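Local coordinates for protein transglutaminase-like enzymes, putative cysteine protease (Cytophaga hutchinsonii, PDB 3ISR) that is probably a papain-like hydrolase of the transglutaminase-like superfamily, perhaps a cysteine protease, its substrate unknown, at residues I55-F60 against V70-T75; S64-F69 against I243-D248; R200-Y205 against H215-A220. One frame throughout, in Å; residues are numbered along the deposited sequence.

Contact 1. Residues I55-F60 against V70-T75; sequences IEIEEF and VRLKAT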
loop_
_atom_site.group_PDB
_atom_site.type_symbol
_atom_site.label_atom_id
_atom_site.label_comp_id
_atom_site.label_asym_id
_atom_site.label_seq_id
_atom_site.Cartn_x
_atom_site.Cartn_y
_atom_site.Cartn_z
ATOM N N ILE B 55 11.127 39.748 4.914
ATOM C CA ILE B 55 11.947 38.690 5.513
ATOM C C ILE B 55 13.083 38.391 4.547
ATOM O O ILE B 55 12.862 38.328 3.335
ATOM C CB ILE B 55 11.132 37.401 5.813
ATOM C CG1 ILE B 55 10.109 37.648 6.920
ATOM C CG2 ILE B 55 12.061 36.245 6.221
ATOM C CD1 ILE B 55 8.947 36.677 6.892
ATOM N N GLU B 56 14.287 38.233 5.094
ATOM C CA GLU B 56 15.486 37.880 4.338
ATOM C C GLU B 56 15.199 36.641 3.486
ATOM O O GLU B 56 14.648 35.656 3.977
ATOM C CB GLU B 56 16.643 37.615 5.321
ATOM C CG GLU B 56 17.970 37.142 4.701
ATOM C CD GLU B 56 19.083 36.964 5.743
ATOM O OE1 GLU B 56 19.336 37.907 6.527
ATOM O OE2 GLU B 56 19.715 35.887 5.777
ATOM N N ILE B 57 15.565 36.699 2.213
ATOM C CA ILE B 57 15.236 35.624 1.276
ATOM C C ILE B 57 16.417 35.341 0.340
ATOM O O ILE B 57 17.111 36.264 -0.070
ATOM C CB ILE B 57 13.897 35.932 0.532
ATOM C CG1 ILE B 57 13.460 34.756 -0.345
ATOM C CG2 ILE B 57 13.981 37.238 -0.266
ATOM C CD1 ILE B 57 11.958 34.655 -0.495
ATOM N N GLU B 58 16.669 34.063 0.043
ATOM C CA GLU B 58 17.780 33.666 -0.828
ATOM C C GLU B 58 17.287 32.756 -1.951
ATOM O O GLU B 58 16.518 31.821 -1.706
ATOM C CB GLU B 58 18.871 32.938 -0.019
ATOM C CG GLU B 58 20.148 32.607 -0.828
ATOM C CD GLU B 58 20.938 31.400 -0.298
ATOM O OE1 GLU B 58 20.584 30.827 0.757
ATOM O OE2 GLU B 58 21.926 31.015 -0.948
ATOM N N GLU B 59 17.727 33.044 -3.176
ATOM C CA GLU B 59 17.447 32.187 -4.331
ATOM C C GLU B 59 18.585 31.198 -4.548
ATOM O O GLU B 59 19.748 31.567 -4.449
ATOM C CB GLU B 59 17.242 33.003 -5.614
ATOM C CG GLU B 59 16.913 32.099 -6.839
ATOM C CD GLU B 59 16.814 32.847 -8.168
ATOM O OE1 GLU B 59 16.460 34.050 -8.151
ATOM O OE2 GLU B 59 17.061 32.220 -9.230
ATOM N N PHE B 60 18.249 29.943 -4.834
ATOM C CA PHE B 60 19.254 28.929 -5.198
ATOM C C PHE B 60 18.670 27.938 -6.205
ATOM O O PHE B 60 17.458 27.899 -6.423
ATOM C CB PHE B 60 19.772 28.193 -3.954
ATOM C CG PHE B 60 18.765 27.233 -3.335
ATOM C CD1 PHE B 60 17.801 27.691 -2.432
ATOM C CD2 PHE B 60 18.793 25.874 -3.654
ATOM C CE1 PHE B 60 16.880 26.813 -1.857
ATOM C CE2 PHE B 60 17.875 24.987 -3.094
ATOM C CZ PHE B 60 16.921 25.451 -2.191
ATOM N N VAL B 70 13.533 29.659 -3.754
ATOM C CA VAL B 70 13.837 30.740 -2.816
ATOM C C VAL B 70 13.525 30.265 -1.415
ATOM O O VAL B 70 12.516 29.592 -1.192
ATOM C CB VAL B 70 13.066 32.075 -3.111
ATOM C CG1 VAL B 70 13.541 32.707 -4.425
ATOM C CG2 VAL B 70 11.576 31.845 -3.136
ATOM N N ARG B 71 14.382 30.608 -0.467
ATOM C CA ARG B 71 14.158 30.153 0.891
ATOM C C ARG B 71 14.267 31.261 1.919
ATOM O O ARG B 71 15.042 32.211 1.756
ATOM C CB ARG B 71 15.083 28.989 1.252
ATOM C CG ARG B 71 16.538 29.271 1.035
ATOM C CD ARG B 71 17.416 28.106 1.525
ATOM N NE ARG B 71 18.770 28.286 1.024
ATOM C CZ ARG B 71 19.729 27.369 1.088
ATOM N NH1 ARG B 71 20.927 27.642 0.595
ATOM N NH2 ARG B 71 19.490 26.183 1.648
ATOM N N LEU B 72 13.476 31.109 2.976
ATOM C CA LEU B 72 13.422 32.054 4.079
ATOM C C LEU B 72 13.018 31.302 5.325
ATOM O O LEU B 72 12.462 30.199 5.236
ATOM C CB LEU B 72 12.394 33.163 3.793
ATOM C CG LEU B 72 10.921 32.816 3.551
ATOM C CD1 LEU B 72 10.192 32.484 4.849
ATOM C CD2 LEU B 72 10.250 34.026 2.880
ATOM N N LYS B 73 13.299 31.888 6.485
ATOM C CA LYS B 73 12.822 31.323 7.738
ATOM C C LYS B 73 11.864 32.303 8.418
ATOM O O LYS B 73 12.007 33.518 8.273
ATOM C CB LYS B 73 13.987 30.906 8.653
ATOM C CG LYS B 73 14.958 32.019 9.044
ATOM C CD LYS B 73 16.144 31.477 9.854
ATOM C CE LYS B 73 16.660 32.555 10.817
ATOM N NZ LYS B 73 18.056 32.315 11.304
ATOM N N ALA B 74 10.885 31.755 9.129
ATOM C CA ALA B 74 9.851 32.548 9.771
ATOM C C ALA B 74 9.713 32.143 11.239
ATOM O O ALA B 74 9.781 30.966 11.570
ATOM C CB ALA B 74 8.526 32.369 9.045
ATOM N N THR B 75 9.521 33.121 12.113
ATOM C CA THR B 75 9.417 32.842 13.550
ATOM C C THR B 75 8.005 32.383 13.965
ATOM O O THR B 75 7.014 32.669 13.280
ATOM C CB THR B 75 9.962 34.019 14.415
ATOM O OG1 THR B 75 9.192 34.142 15.619
ATOM C CG2 THR B 75 9.889 35.324 13.666
HETATM O O HOH W 1 14.967 34.257 6.149
#

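Contact 2. Residues S64-F69 against I243-D248; sequences SGTSRF and IATGRD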
loop_
_atom_site.group_PDB
_atom_site.type_symbol
_atom_site.label_atom_id
_atom_site.label_comp_id
_atom_site.label_asym_id
_atom_site.label_seq_id
_atom_site.Cartn_x
_atom_site.Cartn_y
_atom_site.Cartn_z
ATOM N N SER B 64 21.337 20.650 -11.325
ATOM C CA SER B 64 20.591 20.431 -12.580
ATOM C C SER B 64 20.076 21.732 -13.204
ATOM O O SER B 64 19.981 21.852 -14.430
ATOM C CB SER B 64 19.420 19.457 -12.347
ATOM O OG SER B 64 18.426 20.019 -11.474
ATOM N N GLY B 65 19.732 22.694 -12.352
ATOM C CA GLY B 65 19.336 24.024 -12.793
ATOM C C GLY B 65 17.971 24.161 -13.447
ATOM O O GLY B 65 17.743 25.133 -14.177
ATOM N N THR B 66 17.048 23.232 -13.190
ATOM C CA THR B 66 15.746 23.302 -13.857
ATOM C C THR B 66 14.631 23.847 -12.941
ATOM O O THR B 66 13.450 23.544 -13.130
ATOM C CB THR B 66 15.327 21.943 -14.457
ATOM O OG1 THR B 66 15.240 20.972 -13.403
ATOM C CG2 THR B 66 16.343 21.465 -15.532
ATOM N N SER B 67 15.026 24.619 -11.934
ATOM C CA SER B 67 14.069 25.334 -11.071
ATOM C C SER B 67 14.819 26.395 -10.307
ATOM O O SER B 67 16.019 26.244 -10.048
ATOM C CB SER B 67 13.412 24.391 -10.070
ATOM O OG SER B 67 14.387 23.582 -9.460
ATOM N N ARG B 68 14.103 27.453 -9.943
ATOM C CA ARG B 68 14.646 28.539 -9.156
ATOM C C ARG B 68 13.946 28.482 -7.828
ATOM O O ARG B 68 12.751 28.778 -7.739
ATOM C CB ARG B 68 14.350 29.890 -9.819
ATOM C CG ARG B 68 15.020 30.044 -11.171
ATOM C CD ARG B 68 14.529 31.288 -11.898
ATOM N NE ARG B 68 14.899 32.506 -11.186
ATOM C CZ ARG B 68 14.357 33.710 -11.395
ATOM N NH1 ARG B 68 13.405 33.888 -12.303
ATOM N NH2 ARG B 68 14.788 34.754 -10.690
ATOM N N PHE B 69 14.684 28.100 -6.796
ATOM C CA PHE B 69 14.117 28.017 -5.457
ATOM C C PHE B 69 14.422 29.284 -4.672
ATOM O O PHE B 69 15.442 29.917 -4.907
ATOM C CB PHE B 69 14.700 26.807 -4.729
ATOM C CG PHE B 69 14.321 25.482 -5.346
ATOM C CD1 PHE B 69 13.006 25.014 -5.267
ATOM C CD2 PHE B 69 15.280 24.698 -5.982
ATOM C CE1 PHE B 69 12.631 23.777 -5.825
ATOM C CE2 PHE B 69 14.942 23.450 -6.541
ATOM C CZ PHE B 69 13.599 22.979 -6.463
ATOM N N ILE B 243 7.756 26.963 -14.761
ATOM C CA ILE B 243 8.391 27.210 -13.484
ATOM C C ILE B 243 9.503 26.206 -13.276
ATOM O O ILE B 243 10.660 26.596 -13.084
ATOM C CB ILE B 243 7.374 27.130 -12.332
ATOM C CG1 ILE B 243 6.441 28.330 -12.412
ATOM C CG2 ILE B 243 8.081 27.074 -10.959
ATOM C CD1 ILE B 243 5.134 28.110 -11.645
ATOM N N ALA B 244 9.164 24.912 -13.286
ATOM C CA ALA B 244 10.188 23.890 -13.129
ATOM C C ALA B 244 9.914 22.627 -13.918
ATOM O O ALA B 244 8.781 22.368 -14.343
ATOM C CB ALA B 244 10.362 23.534 -11.641
ATOM N N THR B 245 10.975 21.848 -14.094
ATOM C CA THR B 245 10.863 20.432 -14.434
ATOM C C THR B 245 11.691 19.608 -13.437
ATOM O O THR B 245 12.648 20.104 -12.831
ATOM C CB THR B 245 11.304 20.151 -15.905
ATOM O OG1 THR B 245 12.673 20.543 -16.097
ATOM C CG2 THR B 245 10.437 20.948 -16.878
ATOM N N GLY B 246 11.345 18.339 -13.273
ATOM C CA GLY B 246 12.169 17.440 -12.477
ATOM C C GLY B 246 11.571 16.047 -12.590
ATOM O O GLY B 246 10.686 15.812 -13.400
ATOM N N ARG B 247 12.051 15.132 -11.766
ATOM C CA ARG B 247 11.598 13.753 -11.844
ATOM C C ARG B 247 10.124 13.631 -11.456
ATOM O O ARG B 247 9.378 12.877 -12.076
ATOM C CB ARG B 247 12.494 12.867 -10.970
ATOM C CG ARG B 247 13.917 12.826 -11.452
ATOM C CD ARG B 247 14.853 12.059 -10.499
ATOM N NE ARG B 247 14.499 10.635 -10.450
ATOM C CZ ARG B 247 15.141 9.711 -9.735
ATOM N NH1 ARG B 247 14.709 8.459 -9.760
ATOM N NH2 ARG B 247 16.206 10.039 -9.001
ATOM N N ASP B 248 9.713 14.384 -10.440
ATOM C CA ASP B 248 8.322 14.418 -9.990
ATOM C C ASP B 248 8.211 15.564 -9.019
ATOM O O ASP B 248 9.161 16.353 -8.914
ATOM C CB ASP B 248 7.854 13.079 -9.371
ATOM C CG ASP B 248 8.654 12.638 -8.154
ATOM O OD1 ASP B 248 9.295 13.450 -7.470
ATOM O OD2 ASP B 248 8.623 11.408 -7.858
HETATM O O HOH W 2 13.663 20.659 -10.264
HETATM O O HOH W 3 11.698 28.089 -11.311
#

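Contact 3. Residues R200-Y205 against H215-A220; sequences RYFTGY and HACFEA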
loop_
_atom_site.group_PDB
_atom_site.type_symbol
_atom_site.label_atom_id
_atom_site.label_comp_id
_atom_site.label_asym_id
_atom_site.label_seq_id
_atom_site.Cartn_x
_atom_site.Cartn_y
_atom_site.Cartn_z
ATOM N N ARG B 200 9.248 13.489 -17.616
ATOM C CA ARG B 200 9.557 14.323 -16.477
ATOM C C ARG B 200 8.351 15.202 -16.107
ATOM O O ARG B 200 7.442 15.410 -16.910
ATOM C CB ARG B 200 10.799 15.186 -16.752
ATOM C CG ARG B 200 10.581 16.244 -17.880
ATOM C CD ARG B 200 11.872 16.992 -18.213
ATOM N NE ARG B 200 11.582 18.147 -19.062
ATOM C CZ ARG B 200 12.498 18.905 -19.651
ATOM N NH1 ARG B 200 13.798 18.650 -19.501
ATOM N NH2 ARG B 200 12.114 19.937 -20.394
ATOM N N TYR B 201 8.389 15.712 -14.893
ATOM C CA TYR B 201 7.333 16.533 -14.335
ATOM C C TYR B 201 7.541 18.001 -14.734
ATOM O O TYR B 201 8.670 18.495 -14.726
ATOM C CB TYR B 201 7.438 16.363 -12.827
ATOM C CG TYR B 201 6.349 16.960 -11.977
ATOM C CD1 TYR B 201 5.106 16.344 -11.883
ATOM C CD2 TYR B 201 6.605 18.084 -11.186
ATOM C CE1 TYR B 201 4.113 16.854 -11.046
ATOM C CE2 TYR B 201 5.615 18.616 -10.353
ATOM C CZ TYR B 201 4.371 17.982 -10.302
ATOM O OH TYR B 201 3.375 18.456 -9.488
ATOM N N PHE B 202 6.445 18.686 -15.067
ATOM C CA PHE B 202 6.480 20.087 -15.513
ATOM C C PHE B 202 5.494 20.885 -14.650
ATOM O O PHE B 202 4.340 20.495 -14.512
ATOM C CB PHE B 202 6.080 20.133 -17.003
ATOM C CG PHE B 202 5.965 21.547 -17.599
ATOM C CD1 PHE B 202 6.902 22.004 -18.512
ATOM C CD2 PHE B 202 4.906 22.378 -17.265
ATOM C CE1 PHE B 202 6.795 23.298 -19.083
ATOM C CE2 PHE B 202 4.785 23.672 -17.828
ATOM C CZ PHE B 202 5.742 24.116 -18.742
ATOM N N THR B 203 5.952 21.982 -14.059
ATOM C CA THR B 203 5.038 22.907 -13.365
ATOM C C THR B 203 5.066 24.260 -14.046
ATOM O O THR B 203 6.099 24.663 -14.566
ATOM C CB THR B 203 5.375 23.082 -11.886
ATOM O OG1 THR B 203 6.726 23.565 -11.741
ATOM C CG2 THR B 203 5.257 21.734 -11.172
ATOM N N GLY B 204 3.947 24.976 -14.011
ATOM C CA GLY B 204 3.927 26.282 -14.617
ATOM C C GLY B 204 2.740 27.135 -14.258
ATOM O O GLY B 204 1.800 26.689 -13.575
ATOM N N TYR B 205 2.810 28.385 -14.703
ATOM C CA TYR B 205 1.622 29.251 -14.786
ATOM C C TYR B 205 0.856 28.878 -16.059
ATOM O O TYR B 205 1.468 28.508 -17.053
ATOM C CB TYR B 205 2.068 30.706 -14.835
ATOM C CG TYR B 205 2.721 31.168 -13.556
ATOM C CD1 TYR B 205 1.970 31.759 -12.548
ATOM C CD2 TYR B 205 4.079 31.006 -13.349
ATOM C CE1 TYR B 205 2.563 32.174 -11.354
ATOM C CE2 TYR B 205 4.692 31.432 -12.157
ATOM C CZ TYR B 205 3.920 32.009 -11.165
ATOM O OH TYR B 205 4.508 32.431 -9.989
ATOM N N HIS B 215 -0.077 25.005 -12.208
ATOM C CA HIS B 215 -0.499 23.874 -12.990
ATOM C C HIS B 215 0.639 22.885 -13.072
ATOM O O HIS B 215 1.798 23.279 -13.004
ATOM C CB HIS B 215 -0.925 24.313 -14.392
ATOM C CG HIS B 215 -1.703 23.271 -15.127
ATOM N ND1 HIS B 215 -2.862 22.726 -14.624
ATOM C CD2 HIS B 215 -1.487 22.670 -16.316
ATOM C CE1 HIS B 215 -3.335 21.837 -15.477
ATOM N NE2 HIS B 215 -2.516 21.781 -16.513
ATOM N N ALA B 216 0.304 21.611 -13.191
ATOM C CA ALA B 216 1.313 20.564 -13.366
ATOM C C ALA B 216 0.935 19.648 -14.517
ATOM O O ALA B 216 -0.222 19.266 -14.642
ATOM C CB ALA B 216 1.474 19.745 -12.050
ATOM N N CYS B 217 1.912 19.300 -15.356
ATOM C CA CYS B 217 1.720 18.285 -16.364
ATOM C C CYS B 217 3.038 17.556 -16.597
ATOM O O CYS B 217 3.879 17.478 -15.694
ATOM C CB CYS B 217 1.110 18.858 -17.637
ATOM S SG CYS B 217 1.981 20.276 -18.272
ATOM N N PHE B 218 3.215 16.968 -17.770
ATOM C CA PHE B 218 4.437 16.205 -17.977
ATOM C C PHE B 218 4.970 16.327 -19.395
ATOM O O PHE B 218 4.248 16.774 -20.302
ATOM C CB PHE B 218 4.248 14.735 -17.550
ATOM C CG PHE B 218 3.430 13.892 -18.505
ATOM C CD1 PHE B 218 4.056 13.061 -19.434
ATOM C CD2 PHE B 218 2.042 13.874 -18.429
ATOM C CE1 PHE B 218 3.285 12.268 -20.312
ATOM C CE2 PHE B 218 1.285 13.109 -19.283
ATOM C CZ PHE B 218 1.894 12.290 -20.210
ATOM N N GLU B 219 6.234 15.945 -19.576
ATOM C CA GLU B 219 6.859 15.955 -20.886
ATOM C C GLU B 219 7.504 14.608 -21.097
ATOM O O GLU B 219 8.004 14.016 -20.153
ATOM C CB GLU B 219 7.909 17.064 -20.983
ATOM C CG GLU B 219 7.321 18.495 -20.863
ATOM C CD GLU B 219 8.410 19.558 -20.779
ATOM O OE1 GLU B 219 9.344 19.387 -19.968
ATOM O OE2 GLU B 219 8.339 20.572 -21.516
ATOM N N ALA B 220 7.399 14.090 -22.312
ATOM C CA ALA B 220 8.037 12.830 -22.668
ATOM C C ALA B 220 9.114 13.119 -23.689
ATOM O O ALA B 220 8.937 13.984 -24.552
ATOM C CB ALA B 220 7.018 11.850 -23.248
#

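Contact 1. Residues I55-F60 against V70-T75
R71 reaches across from its strand to lie beside E58 and across the face of the F60 ring. E58 and R71 form an antiparallel hydrogen-bonded pair, each backbone N bound to the other's O. R71 CB is already near the ring, 4.2 Å from F60 CE1. CG sits between its backbone N and carbonyl carbon (chi1 54°), and from there the chain runs extended to NE. CG passes 3.8 Å from F60 CE1, and CD follows at 3.7 Å from the same ring carbon. NE donates to E58 OE1 at 3.1 Å, a salt bridge that meets the oxygen from above the carboxylate plane. CZ lies over the F60 ring face, 4.4 Å from its centroid, making a cation-pi contact with ring and guanidinium planes 38° apart. NH1 adds a weak bond to the same E58 OE1, while NH2 bonds to L109 O of the second subunit. The guanidinium is thus fixed by a carboxylate at its edge, an aromatic ring over one face and a carbonyl of a neighbouring chain.

On the V70 face the contacts are aliphatic: I57 CD1 touches L72 CD2 at 3.8 Å and also packs on V70, whose CG1 meets E59 CB, while the E59 carboxylate goes on to R68. Farther along, direct pairing gives way to a water that donates to E56 O at 2.6 Å and accepts from K73 N at 2.9 Å. This is a beta hairpin at the margin of a four-stranded antiparallel sheet, in the bacterial transglutaminase N-terminal domain, with its R71 face against another subunit.

Contact 2. Residues S64-F69 against I243-D248
T66 O accepts the backbone N of T245 at 3.2 Å, in the carbonyl plane, so the irregular segment 64-69 lies against strand 243-246 by one main-chain bond, with A244 CA adding a CH-O contact to the same oxygen. T66 then bonds a second time: its OG1, set between the backbone N and the carbonyl carbon (chi1 60°), donates to T245 O at 2.8 Å, from above that carbonyl's plane. The two threonine side chains cross at about a right angle, with T66 CB 3.4 Å from T245 OG1. An alanine here is likely to leave T245 O without its hydroxyl donor and open a gap beside T245 OG1.

S67 brings its CB to A244 CB at 3.5 Å, while its own OG donates to a water that in turn donates to T245 O at 2.8 Å. That carbonyl is therefore met by both a hydroxyl and a water. A second water takes the N-H of R68 at 2.8 Å and lies beside I243 O. The strand is itself irregular: I243 and A244 both face T203 in a classic beta bulge. R68 turns elsewhere, to salt bridges with E47 and E59.

The chemistry is that of a buried, mostly polar seam between the N-terminal region and the sheet of the transglutaminase-like part: a threonine hydroxyl and bridging waters meet backbone groups along this edge of the strand, beside a single direct main-chain bond.

Contact 3. Residues R200-Y205 against H215-A220
R200 and E219 face each other at one end of a beta hairpin, strands 199-206 and 215-222, which forms the middle of the four-stranded antiparallel sheet in the transglutaminase-like domain. Three hydrogen-bonded pairs, R200 with E219, F202 with C217 and G204 with H215, put these residues on one face; Y201, T203, A216 and F218 occupy the other.

On the first face the arginine, extended from CG to NE, comes to E219 side-on. E219 OE1 lies in the guanidinium plane, at the edge that NE and NH2 present, while the guanidinium and carboxylate planes are turned 33° apart. The indole of W226 adds a cation-pi partner to R200. F202 stands next to this pair with its ring 65° from the carboxylate, E219 OE2 being 3.6 Å from F202 CD1. Its other side meets C217: SG approaches CD2 of F202 at 3.7 Å, obliquely to the ring, in a sulfur-aromatic contact. G204 follows without a side chain, where a beta carbon would be crowded by F202 CE2. H215, also on this face, turns its imidazole away from strand 200-205, and its NE2 is hydrogen-bonded to D230, consistent with the His-Asp pair of a transglutaminase-type catalytic triad.

On the opposite face Y201 points its CG anti to the backbone N (chi1 -172°), which carries the ring along the strand pair until OH lies 3.4 Å from A216 CB. Helix 181-194 packs on Y201 and F218 from that side.

Both arginine donors converge on one oxygen: OE1 of E219 receives NE of R200 at 2.7 Å and NH2 of R200 at 2.9 Å, from the same face of the carboxylate.

In the fold
Contact 3 lies at the heart of the chain, its centre about 2 Å from that of the whole; contact 2 is also buried, and contact 1 is partly exposed, about 24 Å out. Contacts 1 and 3 are both antiparallel hairpins with an Arg-Glu salt bridge on one face, yet the arginine of 55-60/70-75 turns to another subunit whereas that of 200-205/215-220 stays within its chain. Contact 2 joins them: segment 64-69 connects the two strands of contact 1 and touches it through the E59-R68 salt bridge and the F60-F69 backbone bond, and strand 240-246 pairs with strand 199-206 of contact 3. Lacking regular pairing, it relies most on hydroxyls and waters.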